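Local structure of protein FimX (Pseudomonas aeruginosa PAO1, 3HV8) at residues A[213-218]-A[225-230]; A[234-239]-A[245-250]. The protein carries an EAL domain, a modified TIM-barrel fold, and binds the ligand C2E in a pocket of that domain. All blocks are in the same frame, centred on the assembly; numbering follows the deposited sequence.

Contact 1 of 2, residues A[213-218]-A[225-230]; sequences GLIAEL and SIVPFV. With C2E (9,9'-[(2R,3R,3aS,5S,7aR,9R,10R,10aS,12S,14aR)-3,5,10,12-tetrahydroxy-5,12-dioxidooctahydro-2H,7H-difuro[3,2-d:3',2'-j][1,3,7,9,2,8]tetraoxadiphosphacyclododecine-2,9-diyl]bis(2-amino-1,9-dihydro-6H-purin-6-one)), chain B.
The beta-alpha-beta unit formed by strand 191-194, helix 205-220 and strand 224-227 provides a worked example of helix-on-strand packing, with I215 and L218 of the helix resting on S225 and V227 of the strand that follows it. The two short axes run nearly antiparallel, at 153°, and approach to 9.5 Å, a spacing bridged by side chains alone. I215 divides its branches between two partners. Its CG2, anti to the backbone N, lies 4.1 Å from OG of S225, while its other branch carries CD1 across V227 at about a right angle, leaving I215 CD1 4.2 Å from V227 CG2. One turn further on, L218 CD1 comes within 4.2 Å of S225 CB. The hydroxyl of S225 sits in this apolar setting but is hydrogen-bonded to H219, just past the helical segment. Beyond the strand the chain turns through P228 to F229, which belongs to the C2E pocket. A guanine base of C2E lies over one face of the F229 ring, displaced toward its rim, and the closest pair is F229 CE1 and C2E N2 at 3.3 Å. The two planes are tilted by roughly 28°. Between helix and strand, then, cohesion rests on van der Waals contact, with the buried polar group satisfied by its own neighbourhood.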
ATOM      1  N   GLY A 213      -7.046 -21.278   2.668  1.00 30.65           N
ATOM      2  CA  GLY A 213      -8.431 -20.909   2.933  1.00 32.95           C
ATOM      3  C   GLY A 213      -8.688 -19.412   2.847  1.00 30.01           C
ATOM      4  O   GLY A 213      -9.735 -18.960   2.379  1.00 31.51           O
ATOM      5  N   LEU A 214      -7.719 -18.635   3.310  1.00 29.17           N
ATOM      6  CA  LEU A 214      -7.828 -17.183   3.291  1.00 28.21           C
ATOM      7  C   LEU A 214      -7.872 -16.682   1.852  1.00 26.04           C
ATOM      8  O   LEU A 214      -8.757 -15.899   1.476  1.00 28.18           O
ATOM      9  CB  LEU A 214      -6.638 -16.589   4.029  1.00 29.88           C
ATOM     10  CG  LEU A 214      -6.599 -15.087   4.206  1.00 30.75           C
ATOM     11  CD1 LEU A 214      -7.834 -14.641   4.965  1.00 35.25           C
ATOM     12  CD2 LEU A 214      -5.340 -14.698   4.964  1.00 32.54           C
ATOM     13  N   ILE A 215      -6.910 -17.125   1.053  1.00 26.24           N
ATOM     14  CA  ILE A 215      -6.871 -16.810  -0.366  1.00 26.80           C
ATOM     15  C   ILE A 215      -8.159 -17.239  -1.065  1.00 26.25           C
ATOM     16  O   ILE A 215      -8.736 -16.471  -1.840  1.00 26.48           O
ATOM     17  CB  ILE A 215      -5.617 -17.439  -1.028  1.00 24.42           C
ATOM     18  CG1 ILE A 215      -4.355 -16.767  -0.473  1.00 27.72           C
ATOM     19  CG2 ILE A 215      -5.696 -17.348  -2.546  1.00 26.80           C
ATOM     20  CD1 ILE A 215      -3.050 -17.441  -0.877  1.00 27.39           C
ATOM     21  N   ALA A 216      -8.640 -18.445  -0.765  1.00 26.32           N
ATOM     22  CA  ALA A 216      -9.830 -18.937  -1.436  1.00 25.87           C
ATOM     23  C   ALA A 216     -11.044 -18.065  -1.139  1.00 27.77           C
ATOM     24  O   ALA A 216     -11.848 -17.773  -2.030  1.00 28.76           O
ATOM     25  CB  ALA A 216     -10.101 -20.375  -1.038  1.00 30.08           C
ATOM     26  N   GLU A 217     -11.167 -17.626   0.109  1.00 25.89           N
ATOM     27  CA  GLU A 217     -12.307 -16.808   0.478  1.00 25.12           C
ATOM     28  C   GLU A 217     -12.248 -15.398  -0.118  1.00 24.04           C
ATOM     29  O   GLU A 217     -13.275 -14.843  -0.508  1.00 25.80           O
ATOM     30  CB  GLU A 217     -12.499 -16.757   1.994  1.00 29.22           C
ATOM     31  CG  GLU A 217     -13.763 -15.988   2.384  1.00 33.28           C
ATOM     32  CD  GLU A 217     -15.018 -16.555   1.732  1.00 43.52           C
ATOM     33  OE1 GLU A 217     -15.062 -17.784   1.508  1.00 48.07           O
ATOM     34  OE2 GLU A 217     -15.959 -15.779   1.441  1.00 46.10           O
ATOM     35  N   LEU A 218     -11.045 -14.828  -0.203  1.00 24.06           N
ATOM     36  CA  LEU A 218     -10.883 -13.550  -0.896  1.00 24.82           C
ATOM     37  C   LEU A 218     -11.333 -13.652  -2.351  1.00 24.50           C
ATOM     38  O   LEU A 218     -12.033 -12.776  -2.863  1.00 24.31           O
ATOM     39  CB  LEU A 218      -9.432 -13.104  -0.850  1.00 24.17           C
ATOM     40  CG  LEU A 218      -8.977 -12.607   0.513  1.00 24.44           C
ATOM     41  CD1 LEU A 218      -7.456 -12.463   0.541  1.00 27.18           C
ATOM     42  CD2 LEU A 218      -9.684 -11.298   0.840  1.00 26.15           C
ATOM     43  N   SER A 225      -5.932 -11.092  -4.510  1.00 21.46           N
ATOM     44  CA  SER A 225      -5.034 -11.305  -3.382  1.00 20.80           C
ATOM     45  C   SER A 225      -3.596 -10.894  -3.688  1.00 22.57           C
ATOM     46  O   SER A 225      -3.074 -11.152  -4.774  1.00 23.39           O
ATOM     47  CB  SER A 225      -5.069 -12.774  -2.961  1.00 23.62           C
ATOM     48  OG  SER A 225      -4.781 -13.630  -4.065  1.00 23.46           O
ATOM     49  N   ILE A 226      -2.972 -10.229  -2.723  1.00 21.58           N
ATOM     50  CA  ILE A 226      -1.540  -9.946  -2.788  1.00 21.73           C
ATOM     51  C   ILE A 226      -0.919 -10.566  -1.545  1.00 24.55           C
ATOM     52  O   ILE A 226      -1.364 -10.309  -0.428  1.00 22.94           O
ATOM     53  CB  ILE A 226      -1.237  -8.432  -2.771  1.00 20.61           C
ATOM     54  CG1 ILE A 226      -1.976  -7.714  -3.908  1.00 24.61           C
ATOM     55  CG2 ILE A 226       0.265  -8.222  -2.833  1.00 22.97           C
ATOM     56  CD1 ILE A 226      -1.908  -6.172  -3.838  1.00 22.04           C
ATOM     57  N   VAL A 227       0.097 -11.404  -1.728  1.00 22.84           N
ATOM     58  CA  VAL A 227       0.777 -11.997  -0.585  1.00 22.91           C
ATOM     59  C   VAL A 227       2.204 -11.501  -0.520  1.00 23.47           C
ATOM     60  O   VAL A 227       2.996 -11.734  -1.434  1.00 23.45           O
ATOM     61  CB  VAL A 227       0.779 -13.533  -0.651  1.00 23.66           C
ATOM     62  CG1 VAL A 227       1.436 -14.102   0.585  1.00 26.73           C
ATOM     63  CG2 VAL A 227      -0.654 -14.040  -0.742  1.00 25.63           C
ATOM     64  N   PRO A 228       2.542 -10.788   0.549  1.00 22.95           N
ATOM     65  CA  PRO A 228       3.874 -10.211   0.667  1.00 23.62           C
ATOM     66  C   PRO A 228       4.821 -11.082   1.495  1.00 24.86           C
ATOM     67  O   PRO A 228       4.471 -12.199   1.895  1.00 24.50           O
ATOM     68  CB  PRO A 228       3.583  -8.911   1.422  1.00 24.17           C
ATOM     69  CG  PRO A 228       2.514  -9.323   2.388  1.00 23.74           C
ATOM     70  CD  PRO A 228       1.655 -10.342   1.641  1.00 22.74           C
ATOM     71  N   PHE A 229       6.006 -10.539   1.752  1.00 24.12           N
ATOM     72  CA  PHE A 229       7.039 -11.197   2.570  1.00 26.10           C
ATOM     73  C   PHE A 229       7.545 -12.507   1.961  1.00 27.79           C
ATOM     74  O   PHE A 229       7.961 -13.419   2.680  1.00 28.98           O
ATOM     75  CB  PHE A 229       6.555 -11.405   4.013  1.00 26.55           C
ATOM     76  CG  PHE A 229       6.614 -10.154   4.862  1.00 30.26           C
ATOM     77  CD1 PHE A 229       7.479 -10.074   5.943  1.00 42.56           C
ATOM     78  CD2 PHE A 229       5.820  -9.060   4.570  1.00 36.21           C
ATOM     79  CE1 PHE A 229       7.545  -8.928   6.725  1.00 46.78           C
ATOM     80  CE2 PHE A 229       5.880  -7.899   5.351  1.00 34.65           C
ATOM     81  CZ  PHE A 229       6.745  -7.842   6.425  1.00 40.64           C
ATOM     82  N   VAL A 230       7.502 -12.606   0.638  1.00 25.31           N
ATOM     83  CA  VAL A 230       8.072 -13.775  -0.027  1.00 25.81           C
ATOM     84  C   VAL A 230       9.596 -13.669   0.033  1.00 26.46           C
ATOM     85  O   VAL A 230      10.193 -12.783  -0.572  1.00 26.11           O
ATOM     86  CB  VAL A 230       7.580 -13.898  -1.481  1.00 25.03           C
ATOM     87  CG1 VAL A 230       8.243 -15.115  -2.163  1.00 28.36           C
ATOM     88  CG2 VAL A 230       6.066 -14.032  -1.522  1.00 26.47           C
TER
HETATM   89  P1  C2E B 900       3.896  -2.253   5.616  1.00 26.53           P
HETATM   90  O2P C2E B 900       2.559  -2.972   5.119  1.00 35.94           O
HETATM   91  O1P C2E B 900       4.414  -3.068   6.734  1.00 45.66           O
HETATM   92  O5' C2E B 900       5.087  -2.263   4.557  1.00 39.66           O
HETATM   93  C5' C2E B 900       5.872  -3.466   4.450  1.00 33.20           C
HETATM   94  C4' C2E B 900       7.182  -3.426   5.266  1.00 26.96           C
HETATM   95  O4' C2E B 900       7.915  -4.650   5.021  1.00 26.51           O
HETATM   96  C3' C2E B 900       8.021  -2.317   4.643  1.00 24.86           C
HETATM   97  O3' C2E B 900       8.762  -1.648   5.675  1.00 22.26           O
HETATM   98  C2' C2E B 900       8.927  -3.049   3.625  1.00 26.46           C
HETATM   99  O2' C2E B 900      10.171  -2.408   3.409  1.00 29.30           O
HETATM  100  C1' C2E B 900       9.130  -4.388   4.334  1.00 24.07           C
HETATM  101  N9  C2E B 900       9.420  -5.509   3.453  1.00 25.74           N
HETATM  102  C8  C2E B 900       9.209  -5.580   2.096  1.00 28.31           C
HETATM  103  N7  C2E B 900       9.424  -6.808   1.682  1.00 27.53           N
HETATM  104  C5  C2E B 900       9.801  -7.569   2.752  1.00 25.77           C
HETATM  105  C6  C2E B 900      10.160  -8.927   2.903  1.00 28.14           C
HETATM  106  O6  C2E B 900      10.138  -9.734   1.971  1.00 26.79           O
HETATM  107  N1  C2E B 900      10.504  -9.325   4.136  1.00 29.93           N
HETATM  108  C2  C2E B 900      10.512  -8.471   5.195  1.00 34.87           C
HETATM  109  N2  C2E B 900      10.870  -8.955   6.427  1.00 38.87           N
HETATM  110  N3  C2E B 900      10.180  -7.207   5.069  1.00 32.40           N
HETATM  111  C4  C2E B 900       9.818  -6.741   3.873  1.00 25.32           C
HETATM  112  P11 C2E B 900       8.781  -0.039   5.631  1.00 22.13           P
HETATM  113  O21 C2E B 900       9.709   0.456   6.802  1.00 25.37           O
HETATM  114  O11 C2E B 900       9.142   0.451   4.286  1.00 24.95           O
HETATM  115  O5A C2E B 900       7.273   0.380   5.884  1.00 21.85           O
HETATM  116  C5A C2E B 900       6.656   0.034   7.131  1.00 22.65           C
HETATM  117  C4A C2E B 900       5.272   0.670   7.241  1.00 21.67           C
HETATM  118  O4A C2E B 900       5.403   2.098   7.185  1.00 21.59           O
HETATM  119  C3A C2E B 900       4.315   0.318   6.101  1.00 24.28           C
HETATM  120  O3A C2E B 900       3.591  -0.882   6.340  1.00 25.12           O
HETATM  121  C2A C2E B 900       3.324   1.481   6.195  1.00 21.33           C
HETATM  122  O2A C2E B 900       2.434   1.290   7.308  1.00 23.31           O
HETATM  123  C1A C2E B 900       4.247   2.643   6.580  1.00 21.14           C
HETATM  124  N91 C2E B 900       4.640   3.352   5.369  1.00 20.76           N
HETATM  125  C81 C2E B 900       5.712   3.122   4.554  1.00 21.80           C
HETATM  126  N71 C2E B 900       5.689   3.994   3.583  1.00 20.90           N
HETATM  127  C51 C2E B 900       4.651   4.864   3.766  1.00 21.56           C
HETATM  128  C61 C2E B 900       4.153   6.000   3.097  1.00 19.94           C
HETATM  129  O61 C2E B 900       4.598   6.397   2.013  1.00 22.69           O
HETATM  130  N11 C2E B 900       3.067   6.591   3.660  1.00 20.23           N
HETATM  131  C21 C2E B 900       2.478   6.137   4.809  1.00 20.31           C
HETATM  132  N21 C2E B 900       1.362   6.766   5.283  1.00 23.07           N
HETATM  133  N31 C2E B 900       2.911   5.069   5.427  1.00 21.11           N
HETATM  134  C41 C2E B 900       3.988   4.450   4.931  1.00 20.14           C

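Contact 2 of 2, residues A[234-239]-A[245-250]; sequences SVLATL and TYIQGY. With C2E (9,9'-[(2R,3R,3aS,5S,7aR,9R,10R,10aS,12S,14aR)-3,5,10,12-tetrahydroxy-5,12-dioxidooctahydro-2H,7H-difuro[3,2-d:3',2'-j][1,3,7,9,2,8]tetraoxadiphosphacyclododecine-2,9-diyl]bis(2-amino-1,9-dihydro-6H-purin-6-one)), chain B.
From T245 onward the second segment leads toward I247, the one residue here that meets L236 and L239 of the helix. T245 leaves the helix aside; its OG1 is hydrogen-bonded to the backbone O of S225 on the adjoining strand. Y246 follows, its side chain packed on L224, I226 and V40. I247 then points at the helix and spreads its two branches over separate leucines. Its chi1 of 58° sets CG1 between the backbone N and the carbonyl carbon, and the extended end brings I247 CD1 to 3.6 Å from L236 CG, near the fork of that leucine and crossing it at about a right angle. The other branch, CG2, lies 3.9 Å from L239 CD1 and almost as near to L239 CB. This is the helix-to-strand packing of the beta-alpha-beta unit made by strand 224-227, helix 233-242 and strand 246-247, at the point where the EAL barrel closes onto the antiparallel strand 33-42. Within the helix, S234 O accepts T238 N at 2.9 Å and T238 OG1 at 2.7 Å, the two donors arriving from opposite faces of the carbonyl plane. Past I247, the amide of Q248 is held at both ends, OE1 by K193 and NE2 by E52. G249, with phi 161°, has a backbone conformation open to glycine, and its CA lies 3.4 Å from C2E O6. Y250 N donates to the same O6 at 2.9 Å, almost straight at 168°. The Y250 ring lies nearly parallel to the base, with C2E C6 3.4 Å above the ring plane and over its central part, a broad face-on overlap.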
ATOM      1  N   SER A 234      10.330 -21.887  -1.761  1.00 32.37           N
ATOM      2  CA  SER A 234       9.251 -22.724  -1.242  1.00 32.89           C
ATOM      3  C   SER A 234       7.997 -21.897  -0.994  1.00 31.69           C
ATOM      4  O   SER A 234       6.879 -22.349  -1.234  1.00 32.67           O
ATOM      5  CB  SER A 234       9.669 -23.456   0.043  1.00 37.53           C
ATOM      6  OG  SER A 234       9.710 -22.579   1.158  1.00 46.42           O
ATOM      7  N   VAL A 235       8.185 -20.684  -0.482  1.00 37.20           N
ATOM      8  CA  VAL A 235       7.036 -19.832  -0.234  1.00 35.17           C
ATOM      9  C   VAL A 235       6.439 -19.320  -1.548  1.00 28.05           C
ATOM     10  O   VAL A 235       5.220 -19.374  -1.723  1.00 30.42           O
ATOM     11  CB  VAL A 235       7.366 -18.688   0.739  1.00 31.16           C
ATOM     12  CG1 VAL A 235       6.228 -17.688   0.761  1.00 30.18           C
ATOM     13  CG2 VAL A 235       7.590 -19.264   2.136  1.00 34.82           C
ATOM     14  N   LEU A 236       7.292 -18.871  -2.463  1.00 29.63           N
ATOM     15  CA  LEU A 236       6.831 -18.476  -3.800  1.00 28.19           C
ATOM     16  C   LEU A 236       5.999 -19.593  -4.427  1.00 32.63           C
ATOM     17  O   LEU A 236       4.881 -19.372  -4.889  1.00 29.31           O
ATOM     18  CB  LEU A 236       7.997 -18.070  -4.701  1.00 30.11           C
ATOM     19  CG  LEU A 236       7.637 -17.339  -6.007  1.00 30.79           C
ATOM     20  CD1 LEU A 236       8.850 -16.632  -6.577  1.00 34.97           C
ATOM     21  CD2 LEU A 236       7.017 -18.261  -7.048  1.00 36.03           C
ATOM     22  N   ALA A 237       6.532 -20.808  -4.425  1.00 33.92           N
ATOM     23  CA  ALA A 237       5.823 -21.938  -5.025  1.00 31.68           C
ATOM     24  C   ALA A 237       4.519 -22.307  -4.320  1.00 32.70           C
ATOM     25  O   ALA A 237       3.530 -22.647  -4.977  1.00 33.26           O
ATOM     26  CB  ALA A 237       6.752 -23.148  -5.095  1.00 33.62           C
ATOM     27  N   THR A 238       4.513 -22.240  -2.989  1.00 31.72           N
ATOM     28  CA  THR A 238       3.315 -22.519  -2.209  1.00 32.36           C
ATOM     29  C   THR A 238       2.207 -21.530  -2.546  1.00 31.63           C
ATOM     30  O   THR A 238       1.043 -21.906  -2.699  1.00 33.71           O
ATOM     31  CB  THR A 238       3.590 -22.453  -0.693  1.00 37.73           C
ATOM     32  OG1 THR A 238       4.553 -23.454  -0.334  1.00 42.75           O
ATOM     33  CG2 THR A 238       2.309 -22.675   0.104  1.00 44.88           C
ATOM     34  N   LEU A 239       2.588 -20.260  -2.662  1.00 33.19           N
ATOM     35  CA  LEU A 239       1.632 -19.195  -2.938  1.00 32.36           C
ATOM     36  C   LEU A 239       1.079 -19.334  -4.336  1.00 28.15           C
ATOM     37  O   LEU A 239      -0.103 -19.118  -4.581  1.00 29.72           O
ATOM     38  CB  LEU A 239       2.293 -17.829  -2.785  1.00 28.60           C
ATOM     39  CG  LEU A 239       2.547 -17.468  -1.332  1.00 28.13           C
ATOM     40  CD1 LEU A 239       3.467 -16.254  -1.199  1.00 26.05           C
ATOM     41  CD2 LEU A 239       1.214 -17.271  -0.613  1.00 39.25           C
ATOM     42  N   THR A 245      -3.038 -14.072  -6.480  1.00 23.82           N
ATOM     43  CA  THR A 245      -2.972 -13.355  -7.757  1.00 22.57           C
ATOM     44  C   THR A 245      -1.694 -12.526  -7.934  1.00 21.91           C
ATOM     45  O   THR A 245      -1.245 -12.325  -9.067  1.00 24.34           O
ATOM     46  CB  THR A 245      -4.227 -12.510  -8.088  1.00 27.42           C
ATOM     47  OG1 THR A 245      -4.704 -11.895  -6.904  1.00 30.39           O
ATOM     48  CG2 THR A 245      -5.333 -13.403  -8.642  1.00 37.68           C
ATOM     49  N   TYR A 246      -1.125 -12.056  -6.819  1.00 22.70           N
ATOM     50  CA  TYR A 246       0.105 -11.287  -6.821  1.00 21.72           C
ATOM     51  C   TYR A 246       0.951 -11.652  -5.619  1.00 22.13           C
ATOM     52  O   TYR A 246       0.425 -12.050  -4.571  1.00 22.72           O
ATOM     53  CB  TYR A 246      -0.156  -9.770  -6.712  1.00 22.46           C
ATOM     54  CG  TYR A 246      -1.020  -9.164  -7.786  1.00 21.98           C
ATOM     55  CD1 TYR A 246      -0.456  -8.555  -8.897  1.00 24.01           C
ATOM     56  CD2 TYR A 246      -2.407  -9.145  -7.655  1.00 23.61           C
ATOM     57  CE1 TYR A 246      -1.253  -7.987  -9.888  1.00 23.84           C
ATOM     58  CE2 TYR A 246      -3.203  -8.590  -8.637  1.00 24.23           C
ATOM     59  CZ  TYR A 246      -2.619  -7.996  -9.737  1.00 23.94           C
ATOM     60  OH  TYR A 246      -3.410  -7.422 -10.717  1.00 26.29           O
ATOM     61  N   ILE A 247       2.263 -11.501  -5.792  1.00 22.48           N
ATOM     62  CA  ILE A 247       3.202 -11.665  -4.694  1.00 22.73           C
ATOM     63  C   ILE A 247       4.222 -10.525  -4.637  1.00 20.52           C
ATOM     64  O   ILE A 247       4.416  -9.776  -5.601  1.00 23.10           O
ATOM     65  CB  ILE A 247       3.918 -13.042  -4.763  1.00 23.45           C
ATOM     66  CG1 ILE A 247       4.655 -13.185  -6.095  1.00 24.38           C
ATOM     67  CG2 ILE A 247       2.921 -14.177  -4.505  1.00 24.46           C
ATOM     68  CD1 ILE A 247       5.508 -14.467  -6.178  1.00 26.40           C
ATOM     69  N   GLN A 248       4.858 -10.388  -3.478  1.00 22.22           N
ATOM     70  CA  GLN A 248       5.838  -9.353  -3.240  1.00 21.68           C
ATOM     71  C   GLN A 248       6.795  -9.868  -2.168  1.00 21.46           C
ATOM     72  O   GLN A 248       6.398 -10.660  -1.301  1.00 23.57           O
ATOM     73  CB  GLN A 248       5.133  -8.089  -2.732  1.00 23.16           C
ATOM     74  CG  GLN A 248       6.013  -6.857  -2.703  1.00 24.04           C
ATOM     75  CD  GLN A 248       5.395  -5.752  -1.875  1.00 23.05           C
ATOM     76  OE1 GLN A 248       4.923  -5.987  -0.767  1.00 24.97           O
ATOM     77  NE2 GLN A 248       5.410  -4.545  -2.404  1.00 24.59           N
ATOM     78  N   GLY A 249       8.044  -9.415  -2.225  1.00 23.75           N
ATOM     79  CA  GLY A 249       8.996  -9.770  -1.187  1.00 23.29           C
ATOM     80  C   GLY A 249      10.428  -9.567  -1.605  1.00 24.93           C
ATOM     81  O   GLY A 249      10.721  -9.331  -2.778  1.00 26.36           O
ATOM     82  N   TYR A 250      11.322  -9.631  -0.625  1.00 26.64           N
ATOM     83  CA  TYR A 250      12.750  -9.530  -0.890  1.00 31.15           C
ATOM     84  C   TYR A 250      13.227 -10.545  -1.936  1.00 30.98           C
ATOM     85  O   TYR A 250      14.154 -10.266  -2.694  1.00 34.56           O
ATOM     86  CB  TYR A 250      13.551  -9.705   0.409  1.00 30.60           C
ATOM     87  CG  TYR A 250      13.422  -8.586   1.417  1.00 31.37           C
ATOM     88  CD1 TYR A 250      13.583  -8.834   2.777  1.00 34.37           C
ATOM     89  CD2 TYR A 250      13.148  -7.280   1.021  1.00 33.08           C
ATOM     90  CE1 TYR A 250      13.468  -7.811   3.713  1.00 37.31           C
ATOM     91  CE2 TYR A 250      13.034  -6.257   1.950  1.00 36.91           C
ATOM     92  CZ  TYR A 250      13.199  -6.525   3.291  1.00 37.34           C
ATOM     93  OH  TYR A 250      13.083  -5.506   4.216  1.00 39.04           O
TER
HETATM   94  P1  C2E B 900       3.896  -2.253   5.616  1.00 26.53           P
HETATM   95  O2P C2E B 900       2.559  -2.972   5.119  1.00 35.94           O
HETATM   96  O1P C2E B 900       4.414  -3.068   6.734  1.00 45.66           O
HETATM   97  O5' C2E B 900       5.087  -2.263   4.557  1.00 39.66           O
HETATM   98  C5' C2E B 900       5.872  -3.466   4.450  1.00 33.20           C
HETATM   99  C4' C2E B 900       7.182  -3.426   5.266  1.00 26.96           C
HETATM  100  O4' C2E B 900       7.915  -4.650   5.021  1.00 26.51           O
HETATM  101  C3' C2E B 900       8.021  -2.317   4.643  1.00 24.86           C
HETATM  102  O3' C2E B 900       8.762  -1.648   5.675  1.00 22.26           O
HETATM  103  C2' C2E B 900       8.927  -3.049   3.625  1.00 26.46           C
HETATM  104  O2' C2E B 900      10.171  -2.408   3.409  1.00 29.30           O
HETATM  105  C1' C2E B 900       9.130  -4.388   4.334  1.00 24.07           C
HETATM  106  N9  C2E B 900       9.420  -5.509   3.453  1.00 25.74           N
HETATM  107  C8  C2E B 900       9.209  -5.580   2.096  1.00 28.31           C
HETATM  108  N7  C2E B 900       9.424  -6.808   1.682  1.00 27.53           N
HETATM  109  C5  C2E B 900       9.801  -7.569   2.752  1.00 25.77           C
HETATM  110  C6  C2E B 900      10.160  -8.927   2.903  1.00 28.14           C
HETATM  111  O6  C2E B 900      10.138  -9.734   1.971  1.00 26.79           O
HETATM  112  N1  C2E B 900      10.504  -9.325   4.136  1.00 29.93           N
HETATM  113  C2  C2E B 900      10.512  -8.471   5.195  1.00 34.87           C
HETATM  114  N2  C2E B 900      10.870  -8.955   6.427  1.00 38.87           N
HETATM  115  N3  C2E B 900      10.180  -7.207   5.069  1.00 32.40           N
HETATM  116  C4  C2E B 900       9.818  -6.741   3.873  1.00 25.32           C
HETATM  117  P11 C2E B 900       8.781  -0.039   5.631  1.00 22.13           P
HETATM  118  O21 C2E B 900       9.709   0.456   6.802  1.00 25.37           O
HETATM  119  O11 C2E B 900       9.142   0.451   4.286  1.00 24.95           O
HETATM  120  O5A C2E B 900       7.273   0.380   5.884  1.00 21.85           O
HETATM  121  C5A C2E B 900       6.656   0.034   7.131  1.00 22.65           C
HETATM  122  C4A C2E B 900       5.272   0.670   7.241  1.00 21.67           C
HETATM  123  O4A C2E B 900       5.403   2.098   7.185  1.00 21.59           O
HETATM  124  C3A C2E B 900       4.315   0.318   6.101  1.00 24.28           C
HETATM  125  O3A C2E B 900       3.591  -0.882   6.340  1.00 25.12           O
HETATM  126  C2A C2E B 900       3.324   1.481   6.195  1.00 21.33           C
HETATM  127  O2A C2E B 900       2.434   1.290   7.308  1.00 23.31           O
HETATM  128  C1A C2E B 900       4.247   2.643   6.580  1.00 21.14           C
HETATM  129  N91 C2E B 900       4.640   3.352   5.369  1.00 20.76           N
HETATM  130  C81 C2E B 900       5.712   3.122   4.554  1.00 21.80           C
HETATM  131  N71 C2E B 900       5.689   3.994   3.583  1.00 20.90           N
HETATM  132  C51 C2E B 900       4.651   4.864   3.766  1.00 21.56           C
HETATM  133  C61 C2E B 900       4.153   6.000   3.097  1.00 19.94           C
HETATM  134  O61 C2E B 900       4.598   6.397   2.013  1.00 22.69           O
HETATM  135  N11 C2E B 900       3.067   6.591   3.660  1.00 20.23           N
HETATM  136  C21 C2E B 900       2.478   6.137   4.809  1.00 20.31           C
HETATM  137  N21 C2E B 900       1.362   6.766   5.283  1.00 23.07           N
HETATM  138  N31 C2E B 900       2.911   5.069   5.427  1.00 21.11           N
HETATM  139  C41 C2E B 900       3.988   4.450   4.931  1.00 20.14           C

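Followed from the N terminus, helix 205-220 leads into strand 224-227 and contact 1 closes that loop; only afterwards does helix 233-242 open the loop that contact 2 closes at strand 246-247. The two are in series, neither nested nor crossed, and their centres lie about 9 Å apart. Strands 224-227 and 246-247 are parallel neighbours in one sheet, joined through V227 N and Y246 O at 2.9 Å. L239 connects the layers, packing against V227 and V230 of contact 1. At the pocket the successive units converge on C2E, with F229 from 225-230 and Y250 from 245-250 facing one base from opposite sides.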